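Long-range contacts in fatty Acid Kinase (Fak) B3 protein (Streptococcus pneumoniae, PDB 6CNG), which binds a long-chain fatty acid, here linoleic acid, and probably takes part in fatty acid transport or metabolism as a fatty-acid-binding FakB protein: residues I106-L110 with T216-E220; D146-K151 with R248-A252; K175-V181 with L294-I300; V232-Y236 with L263-I267. All coordinates share one frame; numbering follows the deposited sequence.

Contact 1 of 4, residues I106-L110 with T216-E220; sequences ITGTL and TGTLE. With EIC (linoleic acid), chain C.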
# COMPACT_ATOMS: atom_id res chain seq x y z
N ILE A 106 -4.38 -5.03 0.58
CA ILE A 106 -4.03 -4.28 1.75
C ILE A 106 -4.31 -5.13 2.99
O ILE A 106 -5.06 -6.12 2.96
CB ILE A 106 -4.92 -3.02 1.68
CG1 ILE A 106 -4.28 -1.84 2.40
CG2 ILE A 106 -6.37 -3.36 2.14
CD1 ILE A 106 -5.05 -0.51 2.27
N THR A 107 -3.66 -4.76 4.09
CA THR A 107 -3.77 -5.48 5.35
C THR A 107 -5.19 -5.98 5.61
O THR A 107 -6.14 -5.19 5.67
CB THR A 107 -3.34 -4.61 6.52
OG1 THR A 107 -3.80 -5.22 7.73
CG2 THR A 107 -3.89 -3.20 6.41
N GLY A 108 -5.32 -7.27 5.78
CA GLY A 108 -6.60 -7.84 6.09
C GLY A 108 -7.04 -7.64 7.51
O GLY A 108 -8.10 -8.13 7.90
N THR A 109 -6.24 -6.96 8.32
CA THR A 109 -6.66 -6.66 9.68
C THR A 109 -7.45 -5.37 9.75
O THR A 109 -8.37 -5.26 10.56
CB THR A 109 -5.44 -6.55 10.58
OG1 THR A 109 -4.64 -7.72 10.43
CG2 THR A 109 -5.86 -6.45 12.03
N LEU A 110 -7.12 -4.39 8.92
CA LEU A 110 -7.80 -3.11 8.92
C LEU A 110 -8.85 -2.97 7.82
O LEU A 110 -9.59 -1.99 7.82
CB LEU A 110 -6.79 -1.97 8.79
CG LEU A 110 -5.71 -1.87 9.87
CD1 LEU A 110 -4.79 -0.75 9.57
CD2 LEU A 110 -6.29 -1.70 11.23
N THR A 216 0.93 -7.83 12.88
CA THR A 216 -0.46 -8.23 12.64
C THR A 216 -1.19 -7.35 11.63
O THR A 216 -2.39 -7.55 11.43
CB THR A 216 -1.28 -8.25 13.93
OG1 THR A 216 -1.23 -6.97 14.57
CG2 THR A 216 -0.77 -9.34 14.84
N GLY A 217 -0.50 -6.41 11.00
CA GLY A 217 -1.14 -5.56 10.01
C GLY A 217 -1.87 -4.36 10.57
O GLY A 217 -2.89 -3.97 10.02
N THR A 218 -1.36 -3.77 11.65
CA THR A 218 -1.96 -2.64 12.34
C THR A 218 -0.95 -1.51 12.41
O THR A 218 0.24 -1.70 12.20
CB THR A 218 -2.41 -2.98 13.77
OG1 THR A 218 -1.26 -3.26 14.58
CG2 THR A 218 -3.32 -4.19 13.78
N LEU A 219 -1.44 -0.32 12.74
CA LEU A 219 -0.54 0.80 12.97
C LEU A 219 0.20 0.60 14.29
O LEU A 219 -0.41 0.29 15.30
CB LEU A 219 -1.30 2.12 13.01
CG LEU A 219 -1.74 2.65 11.66
CD1 LEU A 219 -3.09 2.03 11.29
CD2 LEU A 219 -1.85 4.14 11.71
N GLU A 220 1.51 0.82 14.27
CA GLU A 220 2.29 0.77 15.49
C GLU A 220 3.21 1.97 15.56
O GLU A 220 3.98 2.24 14.63
CB GLU A 220 3.10 -0.53 15.58
CG GLU A 220 4.07 -0.58 16.78
CD GLU A 220 4.32 -1.98 17.35
OE1 GLU A 220 3.51 -2.92 17.12
OE2 GLU A 220 5.34 -2.15 18.06
C1 EIC C . -11.75 -0.20 3.97
C2 EIC C . -10.32 0.28 3.76
C3 EIC C . -9.60 0.64 5.04
C4 EIC C . -8.12 0.81 4.82
C5 EIC C . -7.37 1.07 6.11
C6 EIC C . -5.86 1.13 5.91
C7 EIC C . -5.38 2.43 5.25
C8 EIC C . -3.90 2.36 4.93
C9 EIC C . -3.53 3.62 4.18
C10 EIC C . -3.00 4.65 4.80
C11 EIC C . -2.75 4.68 6.30
C12 EIC C . -1.34 5.22 6.46
C13 EIC C . -0.40 4.65 7.20
C14 EIC C . -0.65 3.39 8.00
C15 EIC C . -0.42 2.13 7.18
C16 EIC C . -0.66 0.91 8.04
C17 EIC C . -0.60 -0.36 7.24
C18 EIC C . -0.88 -1.54 8.14
O1 EIC C . -12.04 -1.42 3.95
O2 EIC C . -12.65 0.66 4.16

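Contact 2 of 4, residues D146-K151 with R248-A252; sequences DLLVEK and RIVMA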
# COMPACT_ATOMS: atom_id res chain seq x y z
N ASP A 146 3.36 -1.95 -3.17
CA ASP A 146 3.95 -1.66 -4.46
C ASP A 146 5.17 -2.53 -4.72
O ASP A 146 5.33 -3.08 -5.80
CB ASP A 146 4.30 -0.19 -4.49
CG ASP A 146 3.08 0.70 -4.26
OD1 ASP A 146 1.96 0.21 -4.47
OD2 ASP A 146 3.23 1.88 -3.88
N LEU A 147 6.06 -2.66 -3.73
CA LEU A 147 7.22 -3.53 -3.88
C LEU A 147 6.81 -4.96 -4.15
O LEU A 147 7.44 -5.65 -4.95
CB LEU A 147 8.04 -3.48 -2.61
CG LEU A 147 8.96 -2.28 -2.43
CD1 LEU A 147 9.66 -2.38 -1.10
CD2 LEU A 147 9.96 -2.18 -3.57
N LEU A 148 5.79 -5.44 -3.46
CA LEU A 148 5.38 -6.82 -3.67
C LEU A 148 4.91 -7.03 -5.08
O LEU A 148 5.19 -8.05 -5.70
CB LEU A 148 4.25 -7.18 -2.73
CG LEU A 148 4.56 -7.21 -1.25
CD1 LEU A 148 3.32 -7.61 -0.51
CD2 LEU A 148 5.65 -8.16 -0.95
N VAL A 149 4.17 -6.07 -5.61
CA VAL A 149 3.68 -6.20 -6.97
C VAL A 149 4.81 -6.13 -7.98
O VAL A 149 4.86 -6.89 -8.94
CB VAL A 149 2.60 -5.13 -7.18
CG1 VAL A 149 2.49 -4.77 -8.60
CG2 VAL A 149 1.31 -5.65 -6.64
N GLU A 150 5.74 -5.21 -7.77
CA GLU A 150 6.92 -5.17 -8.60
C GLU A 150 7.66 -6.50 -8.57
O GLU A 150 8.14 -6.98 -9.60
CB GLU A 150 7.84 -4.05 -8.13
CG GLU A 150 9.21 -4.17 -8.75
CD GLU A 150 10.13 -3.00 -8.44
OE1 GLU A 150 11.19 -2.90 -9.09
OE2 GLU A 150 9.76 -2.18 -7.58
N LYS A 151 7.78 -7.11 -7.39
CA LYS A 151 8.52 -8.34 -7.29
C LYS A 151 7.80 -9.48 -7.97
O LYS A 151 8.42 -10.32 -8.62
CB LYS A 151 8.76 -8.67 -5.83
CG LYS A 151 9.53 -9.97 -5.64
CD LYS A 151 10.88 -10.00 -6.34
CE LYS A 151 11.76 -8.86 -5.93
NZ LYS A 151 13.21 -9.11 -6.18
N ARG A 248 15.70 -1.89 -2.43
CA ARG A 248 14.66 -1.08 -3.03
C ARG A 248 13.84 -0.36 -1.98
O ARG A 248 13.58 -0.89 -0.90
CB ARG A 248 13.71 -1.94 -3.86
CG ARG A 248 14.31 -2.54 -5.10
CD ARG A 248 13.29 -3.40 -5.82
NE ARG A 248 13.89 -4.05 -6.96
CZ ARG A 248 13.32 -5.00 -7.66
NH1 ARG A 248 12.12 -5.43 -7.34
NH2 ARG A 248 13.98 -5.53 -8.69
N ILE A 249 13.45 0.86 -2.30
CA ILE A 249 12.48 1.63 -1.54
C ILE A 249 11.43 2.17 -2.49
O ILE A 249 11.75 2.58 -3.61
CB ILE A 249 13.15 2.80 -0.82
CG1 ILE A 249 14.20 2.32 0.16
CG2 ILE A 249 12.12 3.62 -0.12
CD1 ILE A 249 14.94 3.44 0.81
N VAL A 250 10.18 2.17 -2.04
CA VAL A 250 9.05 2.83 -2.70
C VAL A 250 8.42 3.77 -1.68
O VAL A 250 7.87 3.32 -0.67
CB VAL A 250 8.03 1.83 -3.22
CG1 VAL A 250 6.89 2.55 -3.81
CG2 VAL A 250 8.66 0.94 -4.24
N MET A 251 8.49 5.06 -1.94
CA MET A 251 7.88 6.08 -1.10
C MET A 251 6.58 6.54 -1.76
O MET A 251 6.60 7.32 -2.72
CB MET A 251 8.80 7.28 -0.95
CG MET A 251 10.13 7.04 -0.29
SD MET A 251 11.14 8.52 -0.21
CE MET A 251 12.67 7.90 0.41
N ALA A 252 5.45 6.08 -1.24
CA ALA A 252 4.14 6.61 -1.61
C ALA A 252 3.82 7.82 -0.74
O ALA A 252 3.79 7.71 0.48
CB ALA A 252 3.08 5.53 -1.43
O HOH W 1 10.31 -5.34 -5.50

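Contact 3 of 4, residues K175-V181 with L294-I300; sequences KTKLLFV and LLMGYEI. With NA (sodium ion), chain D; EIC (linoleic acid), chain C.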
# COMPACT_ATOMS: atom_id res chain seq x y z
N LYS A 175 11.24 -10.07 3.73
CA LYS A 175 12.30 -9.10 3.47
C LYS A 175 11.79 -7.68 3.30
O LYS A 175 12.59 -6.79 3.05
CB LYS A 175 13.06 -9.42 2.16
CG LYS A 175 13.99 -10.63 2.15
CD LYS A 175 14.51 -10.94 0.73
CE LYS A 175 14.39 -12.43 0.35
NZ LYS A 175 13.55 -12.66 -0.88
N THR A 176 10.48 -7.47 3.37
CA THR A 176 9.88 -6.18 3.09
C THR A 176 9.16 -5.65 4.33
O THR A 176 8.56 -6.42 5.09
CB THR A 176 8.90 -6.24 1.90
OG1 THR A 176 7.84 -7.16 2.17
CG2 THR A 176 9.60 -6.67 0.67
N LYS A 177 9.23 -4.33 4.50
CA LYS A 177 8.68 -3.64 5.65
C LYS A 177 8.03 -2.32 5.21
O LYS A 177 8.17 -1.90 4.06
CB LYS A 177 9.78 -3.41 6.71
CG LYS A 177 10.53 -4.72 7.19
CD LYS A 177 9.75 -5.60 8.16
CE LYS A 177 10.43 -6.98 8.46
NZ LYS A 177 9.57 -7.94 9.24
N LEU A 178 7.33 -1.67 6.15
CA LEU A 178 6.73 -0.36 5.92
C LEU A 178 7.03 0.59 7.07
O LEU A 178 6.87 0.24 8.23
CB LEU A 178 5.20 -0.47 5.75
CG LEU A 178 4.49 0.86 5.41
CD1 LEU A 178 4.65 1.23 3.97
CD2 LEU A 178 3.03 0.82 5.73
N LEU A 179 7.45 1.79 6.74
CA LEU A 179 7.48 2.89 7.69
C LEU A 179 6.58 3.98 7.14
O LEU A 179 6.53 4.20 5.93
CB LEU A 179 8.88 3.47 7.81
CG LEU A 179 9.84 2.97 8.89
CD1 LEU A 179 11.26 3.40 8.59
CD2 LEU A 179 9.46 3.51 10.24
N PHE A 180 5.84 4.64 8.01
CA PHE A 180 5.01 5.76 7.60
C PHE A 180 5.31 6.97 8.47
O PHE A 180 5.77 6.85 9.61
CB PHE A 180 3.52 5.42 7.62
CG PHE A 180 3.03 4.89 8.92
CD1 PHE A 180 2.76 5.74 9.97
CD2 PHE A 180 2.80 3.54 9.07
CE1 PHE A 180 2.30 5.25 11.13
CE2 PHE A 180 2.33 3.05 10.25
CZ PHE A 180 2.08 3.88 11.28
N VAL A 181 5.09 8.14 7.90
CA VAL A 181 5.05 9.38 8.66
C VAL A 181 3.77 10.11 8.33
O VAL A 181 3.54 10.48 7.17
CB VAL A 181 6.23 10.30 8.37
CG1 VAL A 181 6.12 11.51 9.24
CG2 VAL A 181 7.51 9.53 8.58
N LEU A 294 3.28 9.98 4.26
CA LEU A 294 4.25 9.15 3.56
C LEU A 294 4.09 7.71 4.00
O LEU A 294 4.00 7.44 5.20
CB LEU A 294 5.65 9.60 3.92
CG LEU A 294 6.76 8.62 3.53
CD1 LEU A 294 6.93 8.53 2.04
CD2 LEU A 294 8.05 9.04 4.18
N LEU A 295 4.06 6.80 3.03
CA LEU A 295 4.04 5.37 3.28
C LEU A 295 5.19 4.77 2.48
O LEU A 295 5.07 4.55 1.28
CB LEU A 295 2.76 4.71 2.82
CG LEU A 295 1.41 5.10 3.38
CD1 LEU A 295 0.61 3.82 3.61
CD2 LEU A 295 1.56 5.94 4.65
N MET A 296 6.28 4.46 3.16
CA MET A 296 7.49 4.03 2.52
C MET A 296 7.66 2.52 2.69
O MET A 296 7.81 2.04 3.80
CB MET A 296 8.63 4.78 3.18
CG MET A 296 9.95 4.28 2.86
SD MET A 296 11.23 5.45 3.32
CE MET A 296 11.15 5.37 5.12
N GLY A 297 7.65 1.80 1.58
CA GLY A 297 8.02 0.40 1.59
C GLY A 297 9.49 0.23 1.27
O GLY A 297 10.08 1.01 0.53
N TYR A 298 10.10 -0.79 1.87
CA TYR A 298 11.54 -0.99 1.69
C TYR A 298 11.95 -2.43 1.95
O TYR A 298 11.24 -3.21 2.59
CB TYR A 298 12.38 -0.02 2.55
CG TYR A 298 12.20 -0.17 4.04
CD1 TYR A 298 11.15 0.46 4.72
CD2 TYR A 298 13.08 -0.95 4.81
CE1 TYR A 298 10.98 0.33 6.07
CE2 TYR A 298 12.90 -1.10 6.19
CZ TYR A 298 11.86 -0.45 6.82
OH TYR A 298 11.70 -0.58 8.16
N GLU A 299 13.12 -2.76 1.42
CA GLU A 299 13.71 -4.08 1.58
C GLU A 299 14.74 -4.09 2.71
O GLU A 299 15.50 -3.13 2.87
CB GLU A 299 14.41 -4.47 0.28
CG GLU A 299 13.48 -4.72 -0.89
CD GLU A 299 14.21 -5.05 -2.15
OE1 GLU A 299 15.40 -4.67 -2.24
OE2 GLU A 299 13.57 -5.66 -3.02
N ILE A 300 14.78 -5.19 3.46
CA ILE A 300 15.82 -5.46 4.45
C ILE A 300 16.54 -6.76 4.13
O ILE A 300 16.06 -7.58 3.34
CB ILE A 300 15.27 -5.49 5.89
CG1 ILE A 300 14.39 -6.71 6.12
CG2 ILE A 300 14.48 -4.27 6.16
CD1 ILE A 300 14.11 -6.98 7.54
NA NA D . 6.61 -7.63 5.43
C1 EIC C . -11.75 -0.20 3.97
C2 EIC C . -10.32 0.28 3.76
C3 EIC C . -9.60 0.64 5.04
C4 EIC C . -8.12 0.81 4.82
C5 EIC C . -7.37 1.07 6.11
C6 EIC C . -5.86 1.13 5.91
C7 EIC C . -5.38 2.43 5.25
C8 EIC C . -3.90 2.36 4.93
C9 EIC C . -3.53 3.62 4.18
C10 EIC C . -3.00 4.65 4.80
C11 EIC C . -2.75 4.68 6.30
C12 EIC C . -1.34 5.22 6.46
C13 EIC C . -0.40 4.65 7.20
C14 EIC C . -0.65 3.39 8.00
C15 EIC C . -0.42 2.13 7.18
C16 EIC C . -0.66 0.91 8.04
C17 EIC C . -0.60 -0.36 7.24
C18 EIC C . -0.88 -1.54 8.14
O1 EIC C . -12.04 -1.42 3.95
O2 EIC C . -12.65 0.66 4.16
O HOH W 2 9.20 -0.58 9.47
O HOH W 3 4.43 -8.22 5.55

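Contact 4 of 4, residues V232-Y236 with L263-I267; sequences VQAAY and LSERI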
# COMPACT_ATOMS: atom_id res chain seq x y z
N VAL A 232 12.26 13.66 8.98
CA VAL A 232 13.17 12.98 8.07
C VAL A 232 14.22 12.21 8.85
O VAL A 232 14.47 11.03 8.57
CB VAL A 232 13.77 13.95 7.04
CG1 VAL A 232 14.87 13.24 6.24
CG2 VAL A 232 12.68 14.43 6.12
N GLN A 233 14.84 12.85 9.85
CA GLN A 233 15.83 12.16 10.66
C GLN A 233 15.26 10.88 11.27
O GLN A 233 15.91 9.84 11.25
CB GLN A 233 16.38 13.10 11.73
CG GLN A 233 17.58 12.55 12.53
CD GLN A 233 18.86 12.42 11.72
OE1 GLN A 233 19.37 13.39 11.13
NE2 GLN A 233 19.42 11.21 11.73
N ALA A 234 14.04 10.96 11.81
CA ALA A 234 13.44 9.80 12.45
C ALA A 234 13.23 8.69 11.44
O ALA A 234 13.48 7.52 11.74
CB ALA A 234 12.10 10.18 13.07
N ALA A 235 12.74 9.03 10.26
CA ALA A 235 12.50 8.04 9.22
C ALA A 235 13.79 7.40 8.74
O ALA A 235 13.84 6.21 8.48
CB ALA A 235 11.76 8.71 8.07
N TYR A 236 14.85 8.19 8.61
CA TYR A 236 16.15 7.64 8.26
C TYR A 236 16.67 6.74 9.36
O TYR A 236 17.13 5.63 9.09
CB TYR A 236 17.10 8.81 8.04
CG TYR A 236 18.56 8.48 7.87
CD1 TYR A 236 19.09 8.29 6.61
CD2 TYR A 236 19.41 8.40 8.95
CE1 TYR A 236 20.43 8.01 6.44
CE2 TYR A 236 20.75 8.13 8.78
CZ TYR A 236 21.25 7.93 7.52
OH TYR A 236 22.57 7.67 7.28
N LEU A 263 14.85 13.02 2.07
CA LEU A 263 15.12 11.70 2.62
C LEU A 263 15.86 10.83 1.62
O LEU A 263 16.83 10.15 1.98
CB LEU A 263 13.80 11.05 3.07
CG LEU A 263 13.82 9.67 3.72
CD1 LEU A 263 14.66 9.63 4.95
CD2 LEU A 263 12.42 9.26 4.05
N SER A 264 15.44 10.87 0.34
CA SER A 264 16.07 10.07 -0.72
C SER A 264 17.54 10.42 -0.87
O SER A 264 18.39 9.53 -0.99
CB SER A 264 15.32 10.29 -2.03
OG SER A 264 16.05 9.82 -3.15
N GLU A 265 17.86 11.70 -0.90
CA GLU A 265 19.26 12.09 -0.98
C GLU A 265 20.05 11.54 0.20
O GLU A 265 21.10 10.95 -0.00
CB GLU A 265 19.38 13.61 -1.11
CG GLU A 265 19.08 14.14 -2.51
CD GLU A 265 20.07 13.67 -3.59
OE1 GLU A 265 19.67 13.55 -4.77
OE2 GLU A 265 21.26 13.41 -3.26
N ARG A 266 19.54 11.72 1.43
CA ARG A 266 20.24 11.23 2.61
C ARG A 266 20.50 9.74 2.52
O ARG A 266 21.57 9.26 2.89
CB ARG A 266 19.41 11.48 3.87
CG ARG A 266 19.89 12.56 4.77
CD ARG A 266 19.86 12.17 6.23
NE ARG A 266 21.12 11.56 6.65
CZ ARG A 266 21.50 11.41 7.91
NH1 ARG A 266 20.70 11.83 8.89
NH2 ARG A 266 22.68 10.84 8.19
N ILE A 267 19.50 8.99 2.09
CA ILE A 267 19.66 7.56 1.95
C ILE A 267 20.67 7.23 0.88
O ILE A 267 21.47 6.30 1.04
CB ILE A 267 18.31 6.91 1.63
CG1 ILE A 267 17.38 7.12 2.81
CG2 ILE A 267 18.51 5.45 1.30
CD1 ILE A 267 15.89 6.76 2.52
O HOH W 4 22.67 11.18 10.78

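Contact 1 of 4, residues I106-L110 with T216-E220
Thr-107 and Gly-217 form the tight side of this contact between a loop and the turn that runs into strand 219-226. The hydroxyl OG1 of Thr-107 donates to Gly-217 O at 2.8 Å; it arrives in the carbonyl plane on a lone pair, with a C=O...O angle of 120°. Thr-107 OG1 also accepts from Thr-109 N at 3.1 Å, which makes an ST turn. With OG1 anti to the backbone N (chi1 165°), the methyl CG2 of Thr-107 is left beside the fatty acid, 3.8 Å from C18 of linoleic acid. Gly-217 sits at positive phi (85°), and its backbone comes close to the hydroxyls of Thr-107 and Thr-109. The first loop follows strand 100-105 of the parallel-stranded part of the DegV fold and here meets the other sheet, so the two lobes close over the omega end of the lipid. Leu-110 extends the packing, its CD1 reaching Leu-219 CD1 at 3.7 Å with the two side chains nearly perpendicular, while Leu-219 CG lies 3.9 Å from C14 of the acyl chain. The outer side, with Thr-109 and Thr-216 exposed, is more open. There Thr-109 CG2 lies 3.8 Å from Thr-218 CG2 in a thin methyl contact, and Thr-109 OG1 donates to Thr-216 O in a bond whose unusually short length is doubtful. The hydroxyls of Thr-216 and Thr-218 turn instead to Ser-214 OG.

Contact 2 of 4, residues D146-K151 with R248-A252
Arg-248, at the start of the strand segment, runs its extended chain over helix 143-157 and lays its guanidinium against the carboxylate of Glu-150. The two planes are 10° apart, and Glu-150 OE1 sits over the guanidinium face, 3.2 Å from Arg-248 NH1. No N-H points at that oxygen, so the salt bridge is one of charge alone. In the guanidinium plane a water accepts from Arg-248 NH1 and donates to Leu-147 O, while NH2 pairs with Asp-154; Glu-150 OE2 has its own partner in Lys-277. Nearer the backbone, Arg-248 CB rests on Leu-147 CD2 at 3.8 Å. Helix 143-157 lies here across one face of the six-stranded sheet, its segment axis 9.2 Å from that of the strand and inclined at 131°. Ile-249 points to the other face, toward helix 257-270. Val-250 faces helix 143-157 and straddles two of its residues: CG2 is pressed tightly on Leu-147 CD2 at 3.4 Å, whereas CG1 lies beside the carboxylate of Asp-146, 3.7 Å from OD2. The other oxygen of that carboxylate, OD1, accepts from the backbone N of Asp-32. Met-251 again turns to the face of Ile-249, and Ala-252 CB lies 4.4 Å from Asp-146 OD2.

Contact 3 of 4, residues K175-V181 with L294-I300
Lys-177 and Tyr-298 face each other as a hydrogen-bonded antiparallel pair, with Lys-177 N reaching Tyr-298 O at 3.0 Å and the reverse bond closing the ring. On the same face of the sheet, Lys-177 CB sits over the tyrosine ring in a CH-pi contact, 4.0 Å from its centroid. Tyr-298 CG lies between its backbone N and carbonyl carbon (chi1 62°), which swings the ring across the neighbouring strand: CE1 meets Leu-179 CD1 at 4.0 Å, and a water joins the phenol OH to Leu-178 O. Leu-179 and Met-296 lie side by side, pointing the same way, and their backbones pair twice more; Val-181 and Leu-294 repeat the pattern. Helix 228-242 covers this face, packing on Leu-179, Met-296 and Tyr-298.

On the opposite face, Phe-180 CB touches Leu-295 CD2 at 3.6 Å, and both side chains reach the lipid. C14 of linoleic acid lies over one face of the Phe-180 ring, toward its rim, and C13 is 3.5 Å from Leu-295 CD2. At the start of strand 176-182, Thr-176 O binds the sodium ion at 2.3 Å, a site shared with Glu-144, Gln-173 and a water. Flanked by strands 207-213 and 247-253, strands 176-182 and 294-300 form the central antiparallel pair of the six-stranded DegV sheet, whose Leu-178, Phe-180 and Leu-295 face lines the fatty acid pocket.

Contact 4 of 4, residues V232-Y236 with L263-I267
Leu-263 fits as a bump between Val-232, Ala-235 and Tyr-236 of the facing helix. Its two methyls divide the hollow: CD1 touches Val-232 CG1 at 3.8 Å and also reaches Tyr-236 CB, while CD2 meets Ala-235 CB at 4.1 Å. The side chains of Val-232 and Leu-263 pass in opposing directions. Their CA atoms are 5.9 Å apart.

One helical turn on, the space between the diverging helices is filled by flat groups. Tyr-236 CG is anti to its own N (chi1 171°), extending the ring toward helix 257-270, and the guanidinium of Arg-266 folds back to lie on it. Their planes are 15° apart, and Arg-266 CZ is 3.6 Å from the ring centroid, a cation-pi stack. Arg-266 CD adds a CH-pi contact on the same face, and Ile-267 CG1 meets the ring at its edge, 4.3 Å from Tyr-236 CD1. The phenol hydroxyl bonds to Thr-270 OG1. On the outer side a water accepts from Arg-266 NH2 at 2.6 Å and only weakly from Gln-233 NE2, which has Asp-237 as its stronger partner.

Beneath, Leu-263 and Ile-267 rest on strand 247-253. Helix 257-270 is the connection of a beta-alpha-beta crossover from that strand to its parallel neighbour 275-280, and helix 228-242 lies beside it at -44° on the same face of the sheet.

How the contacts relate
Contacts 2, 3 and 4 build up one lobe around the mixed six-stranded sheet. Contact 3 pairs its central strands, and strand 247-253 of contact 2 lies next to strand 294-300; the centres of contacts 2 and 3 are about 9 Å apart. Helix 143-157 in contact 2 and the helix pair of contact 4 pack on opposite faces. Contact 1, centred about 14 Å from contact 3, joins that sheet's outermost strand 219-226 to a loop of the other sheet, and both contacts touch linoleic acid. Along the chain, contacts 1, 2 and 3 interleave; contact 4 follows contact 1 in series, crosses contact 2 and is nested within contact 3. The lipid thus lies where the two lobes meet.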